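Local coordinates for oxysterol-binding protein homolog 3 (Saccharomyces cerevisiae, PDB 4IC4), which carries lipids such as sterols and phosphoinositides between membranes without vesicles, holding them in the hydrophobic pocket of its OSBP-related domain, at residues Ile140-Phe154 against Pro361-Tyr374. Residues are numbered along the deposited sequence; the frame is centred on the assembly and turned at random.
Sequences ISEKVSHRPPVFAFF and PKYFEKVSKNEWKY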
ATOM      1  N   ILE A 140      -8.363  -0.017  -8.686  1.00  8.42           N
ATOM      2  CA  ILE A 140      -8.461   1.410  -8.944  1.00  8.34           C
ATOM      3  C   ILE A 140      -8.414   2.089  -7.574  1.00  6.58           C
ATOM      4  O   ILE A 140      -8.963   1.578  -6.597  1.00  7.80           O
ATOM      5  CB  ILE A 140      -9.756   1.812  -9.702  1.00  7.99           C
ATOM      6  CG1 ILE A 140      -9.769   3.330  -9.915  1.00  8.42           C
ATOM      7  CG2 ILE A 140     -10.992   1.393  -8.924  1.00  9.94           C
ATOM      8  CD1 ILE A 140      -8.586   3.860 -10.707  1.00  8.71           C
ATOM      9  N   SER A 141      -7.720   3.217  -7.498  1.00  7.35           N
ATOM     10  CA  SER A 141      -7.607   3.957  -6.253  1.00  6.74           C
ATOM     11  C   SER A 141      -7.655   5.452  -6.540  1.00  6.72           C
ATOM     12  O   SER A 141      -7.341   5.895  -7.649  1.00  7.74           O
ATOM     13  CB  SER A 141      -6.304   3.597  -5.531  1.00  7.76           C
ATOM     14  OG  SER A 141      -5.156   3.945  -6.288  1.00  7.71           O
ATOM     15  N   GLU A 142      -8.045   6.224  -5.535  1.00  6.67           N
ATOM     16  CA  GLU A 142      -8.157   7.667  -5.681  1.00  7.44           C
ATOM     17  C   GLU A 142      -7.987   8.351  -4.329  1.00  8.07           C
ATOM     18  O   GLU A 142      -8.411   7.822  -3.303  1.00  8.42           O
ATOM     19  CB  GLU A 142      -9.538   7.999  -6.272  1.00  8.57           C
ATOM     20  CG  GLU A 142      -9.824   9.476  -6.492  1.00  9.04           C
ATOM     21  CD  GLU A 142     -11.098   9.727  -7.303  1.00  9.70           C
ATOM     22  OE1 GLU A 142     -12.057   8.933  -7.196  1.00 10.50           O
ATOM     23  OE2 GLU A 142     -11.144  10.734  -8.042  1.00 10.38           O
ATOM     24  N   LYS A 143      -7.332   9.508  -4.317  1.00  6.81           N
ATOM     25  CA  LYS A 143      -7.212  10.250  -3.068  1.00  6.41           C
ATOM     26  C   LYS A 143      -8.526  11.023  -3.003  1.00  7.69           C
ATOM     27  O   LYS A 143      -8.774  11.901  -3.835  1.00  8.10           O
ATOM     28  CB  LYS A 143      -6.036  11.220  -3.095  1.00  7.01           C
ATOM     29  CG  LYS A 143      -5.901  11.991  -1.790  1.00  9.05           C
ATOM     30  CD  LYS A 143      -4.663  12.854  -1.774  1.00 11.35           C
ATOM     31  CE  LYS A 143      -4.547  13.606  -0.457  1.00 14.51           C
ATOM     32  NZ  LYS A 143      -3.304  14.425  -0.410  1.00 16.33           N
ATOM     33  N   VAL A 144      -9.370  10.691  -2.027  1.00  9.18           N
ATOM     34  CA  VAL A 144     -10.685  11.318  -1.908  1.00  9.81           C
ATOM     35  C   VAL A 144     -10.805  12.486  -0.929  1.00  9.83           C
ATOM     36  O   VAL A 144     -11.817  13.194  -0.922  1.00 11.71           O
ATOM     37  CB  VAL A 144     -11.758  10.255  -1.565  1.00 10.08           C
ATOM     38  CG1 VAL A 144     -11.807   9.199  -2.668  1.00 11.95           C
ATOM     39  CG2 VAL A 144     -11.444   9.597  -0.225  1.00 12.43           C
ATOM     40  N   SER A 145      -9.777  12.683  -0.110  1.00 10.07           N
ATOM     41  CA  SER A 145      -9.743  13.788   0.849  1.00 12.58           C
ATOM     42  C   SER A 145      -8.290  14.211   1.061  1.00 11.99           C
ATOM     43  O   SER A 145      -7.393  13.367   1.053  1.00 11.10           O
ATOM     44  CB  SER A 145     -10.349  13.361   2.179  1.00 14.61           C
ATOM     45  OG  SER A 145     -10.256  14.417   3.120  1.00 18.50           O
ATOM     46  N   HIS A 146      -8.055  15.510   1.246  1.00 13.73           N
ATOM     47  CA  HIS A 146      -6.695  16.011   1.442  1.00 14.42           C
ATOM     48  C   HIS A 146      -6.366  16.287   2.907  1.00 15.80           C
ATOM     49  O   HIS A 146      -5.257  16.018   3.360  1.00 15.99           O
ATOM     50  CB  HIS A 146      -6.466  17.294   0.637  1.00 15.18           C
ATOM     51  CG  HIS A 146      -5.048  17.780   0.674  1.00 15.49           C
ATOM     52  ND1 HIS A 146      -4.711  19.073   1.013  1.00 18.07           N
ATOM     53  CD2 HIS A 146      -3.882  17.143   0.416  1.00 14.80           C
ATOM     54  CE1 HIS A 146      -3.397  19.210   0.963  1.00 16.35           C
ATOM     55  NE2 HIS A 146      -2.871  18.054   0.603  1.00 18.72           N
ATOM     56  N   ARG A 147      -7.330  16.842   3.635  1.00 18.04           N
ATOM     57  CA  ARG A 147      -7.151  17.158   5.048  1.00 19.62           C
ATOM     58  C   ARG A 147      -8.359  16.648   5.829  1.00 20.21           C
ATOM     59  O   ARG A 147      -9.417  17.280   5.838  1.00 20.66           O
ATOM     60  CB  ARG A 147      -7.016  18.675   5.246  1.00 20.66           C
ATOM     61  CG  ARG A 147      -5.751  19.288   4.650  1.00 21.64           C
ATOM     62  CD  ARG A 147      -4.533  19.012   5.518  1.00 22.12           C
ATOM     63  NE  ARG A 147      -4.591  19.730   6.790  1.00 22.04           N
ATOM     64  CZ  ARG A 147      -4.362  21.034   6.931  1.00 22.97           C
ATOM     65  NH1 ARG A 147      -4.052  21.776   5.877  1.00 21.16           N
ATOM     66  NH2 ARG A 147      -4.452  21.598   8.129  1.00 22.26           N
ATOM     67  N   PRO A 148      -8.225  15.479   6.477  1.00 20.10           N
ATOM     68  CA  PRO A 148      -7.025  14.638   6.509  1.00 18.92           C
ATOM     69  C   PRO A 148      -6.937  13.801   5.235  1.00 16.46           C
ATOM     70  O   PRO A 148      -7.922  13.656   4.516  1.00 17.59           O
ATOM     71  CB  PRO A 148      -7.257  13.777   7.739  1.00 20.60           C
ATOM     72  CG  PRO A 148      -8.726  13.535   7.667  1.00 21.14           C
ATOM     73  CD  PRO A 148      -9.280  14.908   7.334  1.00 22.33           C
ATOM     74  N   PRO A 149      -5.757  13.240   4.941  1.00 15.54           N
ATOM     75  CA  PRO A 149      -5.631  12.427   3.729  1.00 13.79           C
ATOM     76  C   PRO A 149      -6.436  11.138   3.823  1.00 12.37           C
ATOM     77  O   PRO A 149      -6.353  10.414   4.815  1.00 13.19           O
ATOM     78  CB  PRO A 149      -4.136  12.158   3.650  1.00 13.76           C
ATOM     79  CG  PRO A 149      -3.746  12.085   5.098  1.00 17.38           C
ATOM     80  CD  PRO A 149      -4.482  13.277   5.680  1.00 17.64           C
ATOM     81  N   VAL A 150      -7.225  10.864   2.792  1.00 11.07           N
ATOM     82  CA  VAL A 150      -8.023   9.649   2.746  1.00  9.70           C
ATOM     83  C   VAL A 150      -7.878   9.066   1.351  1.00  9.77           C
ATOM     84  O   VAL A 150      -8.060   9.764   0.352  1.00  9.31           O
ATOM     85  CB  VAL A 150      -9.521   9.918   3.025  1.00 10.04           C
ATOM     86  CG1 VAL A 150     -10.307   8.616   2.941  1.00 11.44           C
ATOM     87  CG2 VAL A 150      -9.693  10.534   4.407  1.00 12.61           C
ATOM     88  N   PHE A 151      -7.536   7.784   1.294  1.00  7.82           N
ATOM     89  CA  PHE A 151      -7.354   7.090   0.028  1.00  8.47           C
ATOM     90  C   PHE A 151      -8.346   5.938  -0.071  1.00  8.80           C
ATOM     91  O   PHE A 151      -8.528   5.173   0.883  1.00  8.83           O
ATOM     92  CB  PHE A 151      -5.920   6.565  -0.062  1.00  7.89           C
ATOM     93  CG  PHE A 151      -4.879   7.612   0.204  1.00  8.26           C
ATOM     94  CD1 PHE A 151      -4.574   8.572  -0.758  1.00  9.08           C
ATOM     95  CD2 PHE A 151      -4.216   7.656   1.426  1.00  9.73           C
ATOM     96  CE1 PHE A 151      -3.622   9.564  -0.505  1.00  9.88           C
ATOM     97  CE2 PHE A 151      -3.259   8.646   1.689  1.00 10.45           C
ATOM     98  CZ  PHE A 151      -2.964   9.601   0.719  1.00  9.03           C
ATOM     99  N   ALA A 152      -8.994   5.816  -1.225  1.00  7.48           N
ATOM    100  CA  ALA A 152      -9.974   4.757  -1.440  1.00  8.18           C
ATOM    101  C   ALA A 152      -9.458   3.769  -2.470  1.00  8.44           C
ATOM    102  O   ALA A 152      -8.884   4.167  -3.488  1.00  8.24           O
ATOM    103  CB  ALA A 152     -11.300   5.357  -1.898  1.00  8.25           C
ATOM    104  N   PHE A 153      -9.662   2.483  -2.193  1.00  7.53           N
ATOM    105  CA  PHE A 153      -9.209   1.404  -3.070  1.00  8.17           C
ATOM    106  C   PHE A 153     -10.304   0.382  -3.326  1.00  9.24           C
ATOM    107  O   PHE A 153     -11.087   0.060  -2.433  1.00  8.99           O
ATOM    108  CB  PHE A 153      -8.033   0.648  -2.440  1.00  8.59           C
ATOM    109  CG  PHE A 153      -6.790   1.466  -2.279  1.00  9.23           C
ATOM    110  CD1 PHE A 153      -5.738   1.348  -3.184  1.00 12.50           C
ATOM    111  CD2 PHE A 153      -6.675   2.372  -1.231  1.00 10.72           C
ATOM    112  CE1 PHE A 153      -4.590   2.130  -3.045  1.00 12.26           C
ATOM    113  CE2 PHE A 153      -5.533   3.154  -1.086  1.00 13.29           C
ATOM    114  CZ  PHE A 153      -4.492   3.031  -1.997  1.00 12.88           C
ATOM    115  N   PHE A 154     -10.345  -0.130  -4.549  1.00  8.20           N
ATOM    116  CA  PHE A 154     -11.292  -1.171  -4.923  1.00  9.09           C
ATOM    117  C   PHE A 154     -10.566  -2.125  -5.859  1.00  8.73           C
ATOM    118  O   PHE A 154     -10.200  -1.749  -6.971  1.00  9.44           O
ATOM    119  CB  PHE A 154     -12.522  -0.592  -5.623  1.00 10.34           C
ATOM    120  CG  PHE A 154     -13.568  -1.626  -5.962  1.00 10.92           C
ATOM    121  CD1 PHE A 154     -14.007  -2.529  -4.996  1.00 11.68           C
ATOM    122  CD2 PHE A 154     -14.122  -1.687  -7.235  1.00 13.36           C
ATOM    123  CE1 PHE A 154     -14.988  -3.480  -5.297  1.00 13.74           C
ATOM    124  CE2 PHE A 154     -15.104  -2.631  -7.548  1.00 14.03           C
ATOM    125  CZ  PHE A 154     -15.536  -3.528  -6.573  1.00 13.79           C
ATOM    126  N   PRO A 361     -13.389  14.217  -6.043  1.00 13.96           N
ATOM    127  CA  PRO A 361     -13.050  12.854  -6.468  1.00 12.79           C
ATOM    128  C   PRO A 361     -14.150  12.377  -7.413  1.00 12.43           C
ATOM    129  O   PRO A 361     -15.303  12.799  -7.294  1.00 13.81           O
ATOM    130  CB  PRO A 361     -12.998  12.076  -5.150  1.00 15.03           C
ATOM    131  CG  PRO A 361     -13.883  12.869  -4.233  1.00 16.60           C
ATOM    132  CD  PRO A 361     -13.534  14.293  -4.582  1.00 14.82           C
ATOM    133  N   LYS A 362     -13.800  11.493  -8.341  1.00  9.03           N
ATOM    134  CA  LYS A 362     -14.760  11.040  -9.343  1.00  9.47           C
ATOM    135  C   LYS A 362     -15.233   9.593  -9.319  1.00 10.29           C
ATOM    136  O   LYS A 362     -16.329   9.299  -9.798  1.00 11.72           O
ATOM    137  CB  LYS A 362     -14.178  11.288 -10.736  1.00 11.37           C
ATOM    138  CG  LYS A 362     -13.637  12.685 -10.990  1.00 12.17           C
ATOM    139  CD  LYS A 362     -14.750  13.710 -11.046  1.00 13.63           C
ATOM    140  CE  LYS A 362     -14.266  15.019 -11.649  1.00 12.73           C
ATOM    141  NZ  LYS A 362     -13.183  15.676 -10.868  1.00 13.53           N
ATOM    142  N   TYR A 363     -14.427   8.693  -8.768  1.00 10.18           N
ATOM    143  CA  TYR A 363     -14.758   7.270  -8.824  1.00  9.21           C
ATOM    144  C   TYR A 363     -15.234   6.589  -7.554  1.00  8.89           C
ATOM    145  O   TYR A 363     -15.580   5.404  -7.569  1.00 10.41           O
ATOM    146  CB  TYR A 363     -13.545   6.545  -9.413  1.00  9.88           C
ATOM    147  CG  TYR A 363     -13.023   7.293 -10.618  1.00  8.47           C
ATOM    148  CD1 TYR A 363     -13.821   7.463 -11.750  1.00 10.18           C
ATOM    149  CD2 TYR A 363     -11.782   7.934 -10.589  1.00  8.86           C
ATOM    150  CE1 TYR A 363     -13.410   8.256 -12.814  1.00  8.70           C
ATOM    151  CE2 TYR A 363     -11.354   8.732 -11.655  1.00  9.08           C
ATOM    152  CZ  TYR A 363     -12.178   8.890 -12.761  1.00  9.62           C
ATOM    153  OH  TYR A 363     -11.784   9.693 -13.802  1.00 10.04           O
ATOM    154  N   PHE A 364     -15.260   7.343  -6.465  1.00  9.25           N
ATOM    155  CA  PHE A 364     -15.700   6.826  -5.178  1.00  9.06           C
ATOM    156  C   PHE A 364     -16.661   7.825  -4.561  1.00 10.60           C
ATOM    157  O   PHE A 364     -16.543   9.030  -4.789  1.00 11.05           O
ATOM    158  CB  PHE A 364     -14.501   6.642  -4.242  1.00 10.40           C
ATOM    159  CG  PHE A 364     -13.554   5.566  -4.675  1.00  8.97           C
ATOM    160  CD1 PHE A 364     -13.687   4.270  -4.191  1.00 10.68           C
ATOM    161  CD2 PHE A 364     -12.540   5.840  -5.586  1.00  9.38           C
ATOM    162  CE1 PHE A 364     -12.825   3.262  -4.610  1.00  7.81           C
ATOM    163  CE2 PHE A 364     -11.673   4.835  -6.013  1.00  9.30           C
ATOM    164  CZ  PHE A 364     -11.817   3.545  -5.523  1.00  9.25           C
ATOM    165  N   GLU A 365     -17.608   7.317  -3.779  1.00 12.00           N
ATOM    166  CA  GLU A 365     -18.582   8.165  -3.107  1.00 14.27           C
ATOM    167  C   GLU A 365     -18.536   7.861  -1.615  1.00 15.02           C
ATOM    168  O   GLU A 365     -18.302   6.723  -1.212  1.00 14.49           O
ATOM    169  CB  GLU A 365     -19.985   7.909  -3.663  1.00 17.77           C
ATOM    170  CG  GLU A 365     -20.494   6.493  -3.462  1.00 21.90           C
ATOM    171  CD  GLU A 365     -21.857   6.279  -4.090  1.00 24.65           C
ATOM    172  OE1 GLU A 365     -22.418   5.174  -3.937  1.00 27.22           O
ATOM    173  OE2 GLU A 365     -22.365   7.218  -4.741  1.00 28.29           O
ATOM    174  N   LYS A 366     -18.754   8.885  -0.797  1.00 15.86           N
ATOM    175  CA  LYS A 366     -18.724   8.720   0.649  1.00 18.04           C
ATOM    176  C   LYS A 366     -20.037   8.113   1.131  1.00 19.85           C
ATOM    177  O   LYS A 366     -21.111   8.650   0.864  1.00 20.81           O
ATOM    178  CB  LYS A 366     -18.484  10.076   1.317  1.00 19.05           C
ATOM    179  CG  LYS A 366     -18.131   9.993   2.791  1.00 20.48           C
ATOM    180  CD  LYS A 366     -17.703  11.349   3.329  1.00 22.85           C
ATOM    181  CE  LYS A 366     -17.230  11.250   4.771  1.00 25.13           C
ATOM    182  NZ  LYS A 366     -16.730  12.558   5.278  1.00 27.34           N
ATOM    183  N   VAL A 367     -19.943   6.987   1.832  1.00 21.28           N
ATOM    184  CA  VAL A 367     -21.125   6.302   2.345  1.00 24.33           C
ATOM    185  C   VAL A 367     -21.313   6.557   3.837  1.00 25.20           C
ATOM    186  O   VAL A 367     -22.416   6.408   4.368  1.00 26.27           O
ATOM    187  CB  VAL A 367     -21.033   4.780   2.098  1.00 25.83           C
ATOM    188  CG1 VAL A 367     -22.274   4.082   2.641  1.00 27.01           C
ATOM    189  CG2 VAL A 367     -20.889   4.509   0.612  1.00 27.52           C
ATOM    190  N   SER A 368     -20.235   6.943   4.509  1.00 25.16           N
ATOM    191  CA  SER A 368     -20.283   7.231   5.938  1.00 26.90           C
ATOM    192  C   SER A 368     -18.954   7.827   6.371  1.00 27.07           C
ATOM    193  O   SER A 368     -18.082   8.086   5.542  1.00 26.93           O
ATOM    194  CB  SER A 368     -20.543   5.950   6.734  1.00 27.15           C
ATOM    195  OG  SER A 368     -19.426   5.077   6.669  1.00 28.67           O
ATOM    196  N   LYS A 369     -18.803   8.057   7.671  1.00 28.27           N
ATOM    197  CA  LYS A 369     -17.556   8.597   8.185  1.00 29.42           C
ATOM    198  C   LYS A 369     -16.477   7.535   8.028  1.00 29.34           C
ATOM    199  O   LYS A 369     -16.632   6.408   8.499  1.00 31.61           O
ATOM    200  CB  LYS A 369     -17.679   8.963   9.665  1.00 29.63           C
ATOM    201  CG  LYS A 369     -18.266  10.330   9.943  1.00 30.12           C
ATOM    202  CD  LYS A 369     -18.061  10.698  11.406  1.00 29.94           C
ATOM    203  CE  LYS A 369     -18.498  12.121  11.693  1.00 30.13           C
ATOM    204  NZ  LYS A 369     -18.131  12.524  13.078  1.00 29.24           N
ATOM    205  N   ASN A 370     -15.392   7.898   7.357  1.00 29.58           N
ATOM    206  CA  ASN A 370     -14.276   6.987   7.151  1.00 28.14           C
ATOM    207  C   ASN A 370     -14.613   5.812   6.240  1.00 25.80           C
ATOM    208  O   ASN A 370     -13.991   4.757   6.334  1.00 25.56           O
ATOM    209  CB  ASN A 370     -13.785   6.460   8.501  1.00 29.89           C
ATOM    210  CG  ASN A 370     -13.586   7.568   9.516  1.00 31.56           C
ATOM    211  OD1 ASN A 370     -12.829   8.510   9.283  1.00 33.09           O
ATOM    212  ND2 ASN A 370     -14.269   7.462  10.650  1.00 33.78           N
ATOM    213  N   GLU A 371     -15.588   5.987   5.353  1.00 23.49           N
ATOM    214  CA  GLU A 371     -15.957   4.908   4.446  1.00 21.03           C
ATOM    215  C   GLU A 371     -16.417   5.407   3.080  1.00 18.37           C
ATOM    216  O   GLU A 371     -17.445   6.074   2.968  1.00 16.33           O
ATOM    217  CB  GLU A 371     -17.064   4.058   5.073  1.00 25.31           C
ATOM    218  CG  GLU A 371     -16.855   2.563   4.936  1.00 30.14           C
ATOM    219  CD  GLU A 371     -15.692   2.059   5.772  1.00 32.19           C
ATOM    220  OE1 GLU A 371     -15.739   2.202   7.014  1.00 34.43           O
ATOM    221  OE2 GLU A 371     -14.730   1.518   5.190  1.00 32.97           O
ATOM    222  N   TRP A 372     -15.642   5.088   2.046  1.00 13.94           N
ATOM    223  CA  TRP A 372     -15.976   5.465   0.678  1.00 13.81           C
ATOM    224  C   TRP A 372     -16.235   4.184  -0.105  1.00 12.89           C
ATOM    225  O   TRP A 372     -15.748   3.113   0.265  1.00 14.49           O
ATOM    226  CB  TRP A 372     -14.835   6.254   0.035  1.00 12.08           C
ATOM    227  CG  TRP A 372     -14.695   7.651   0.571  1.00 11.24           C
ATOM    228  CD1 TRP A 372     -14.298   8.014   1.827  1.00 12.94           C
ATOM    229  CD2 TRP A 372     -14.966   8.869  -0.132  1.00 10.35           C
ATOM    230  NE1 TRP A 372     -14.304   9.383   1.951  1.00 13.29           N
ATOM    231  CE2 TRP A 372     -14.709   9.934   0.764  1.00 10.99           C
ATOM    232  CE3 TRP A 372     -15.401   9.166  -1.431  1.00 11.33           C
ATOM    233  CZ2 TRP A 372     -14.874  11.277   0.400  1.00 11.10           C
ATOM    234  CZ3 TRP A 372     -15.566  10.502  -1.792  1.00 11.75           C
ATOM    235  CH2 TRP A 372     -15.302  11.540  -0.878  1.00 10.78           C
ATOM    236  N   LYS A 373     -16.989   4.297  -1.190  1.00 12.97           N
ATOM    237  CA  LYS A 373     -17.337   3.136  -1.997  1.00 13.66           C
ATOM    238  C   LYS A 373     -17.235   3.417  -3.491  1.00 12.46           C
ATOM    239  O   LYS A 373     -17.589   4.500  -3.959  1.00 11.95           O
ATOM    240  CB  LYS A 373     -18.760   2.692  -1.630  1.00 16.74           C
ATOM    241  CG  LYS A 373     -19.303   1.486  -2.373  1.00 21.72           C
ATOM    242  CD  LYS A 373     -20.652   1.090  -1.781  1.00 25.25           C
ATOM    243  CE  LYS A 373     -21.296  -0.066  -2.531  1.00 27.72           C
ATOM    244  NZ  LYS A 373     -21.661   0.305  -3.927  1.00 31.67           N
ATOM    245  N   TYR A 374     -16.742   2.431  -4.231  1.00 11.22           N
ATOM    246  CA  TYR A 374     -16.595   2.545  -5.677  1.00 11.05           C
ATOM    247  C   TYR A 374     -17.938   2.854  -6.339  1.00 12.50           C
ATOM    248  O   TYR A 374     -18.945   2.203  -6.054  1.00 13.80           O
ATOM    249  CB  TYR A 374     -16.036   1.233  -6.239  1.00 10.98           C
ATOM    250  CG  TYR A 374     -15.919   1.196  -7.747  1.00 11.44           C
ATOM    251  CD1 TYR A 374     -14.884   1.857  -8.404  1.00 12.29           C
ATOM    252  CD2 TYR A 374     -16.841   0.490  -8.517  1.00 11.41           C
ATOM    253  CE1 TYR A 374     -14.769   1.812  -9.788  1.00 10.55           C
ATOM    254  CE2 TYR A 374     -16.738   0.441  -9.907  1.00 11.54           C
ATOM    255  CZ  TYR A 374     -15.698   1.104 -10.536  1.00 11.90           C
ATOM    256  OH  TYR A 374     -15.573   1.056 -11.907  1.00 12.51           O
TER
HETATM  257  O   HOH W   1     -13.364   1.592  -1.428  1.00 19.31           O
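F364 lays its ring against A152, and the W372 indole lies over V144 CG2, where a two-stranded hairpin (364-368 with 371-374, joined by a type II turn) packs on the antiparallel strands 140-145 and 150-154 of the OSBP-related domain's β-barrel. I140, E142, V144, A152 and F154 all send their CB toward the hairpin, whereas F151 and F153 start away from it and pack on helix 71-76. A152 CB sits over one face of the F364 ring, 3.6 Å from the ring centroid; so small a residue leaves room for a phenyl to lie close to the strand. I140 O and E142 OE1 meet the same ring at its edge, in its plane, where the ring hydrogens carry slight positive charge. V144 CG2 stands over the W372 face, 3.5 Å from the centroid of the five-membered ring and only 12° off its normal. The CB methylene of K366 covers the opposite face of the indole. At the far end F154 and Y374 form an offset stack, centroids 4.9 Å apart and planes at 24°. With CG anti to the backbone N in both, the two rings overlap at F154 CD2, which lies over the Y374 face toward its rim; Y374 OH is hydrogen-bonded to W382 N of helix 381-386. H146 and R147, in the loop joining the two barrel strands, belong to the phosphatidylinositol 4-phosphate site. Glutamate suits position 142 because its extended chain brings a two-oxygen acceptor to the consecutive backbone N-H groups of K362 and Y363, just before strand 364-368: Y363 N reaches the syn lone pair of E142 OE1 at 2.9 Å, and K362 N meets E142 OE2 at 2.8 Å, on the syn side but 24° out of the carboxylate plane.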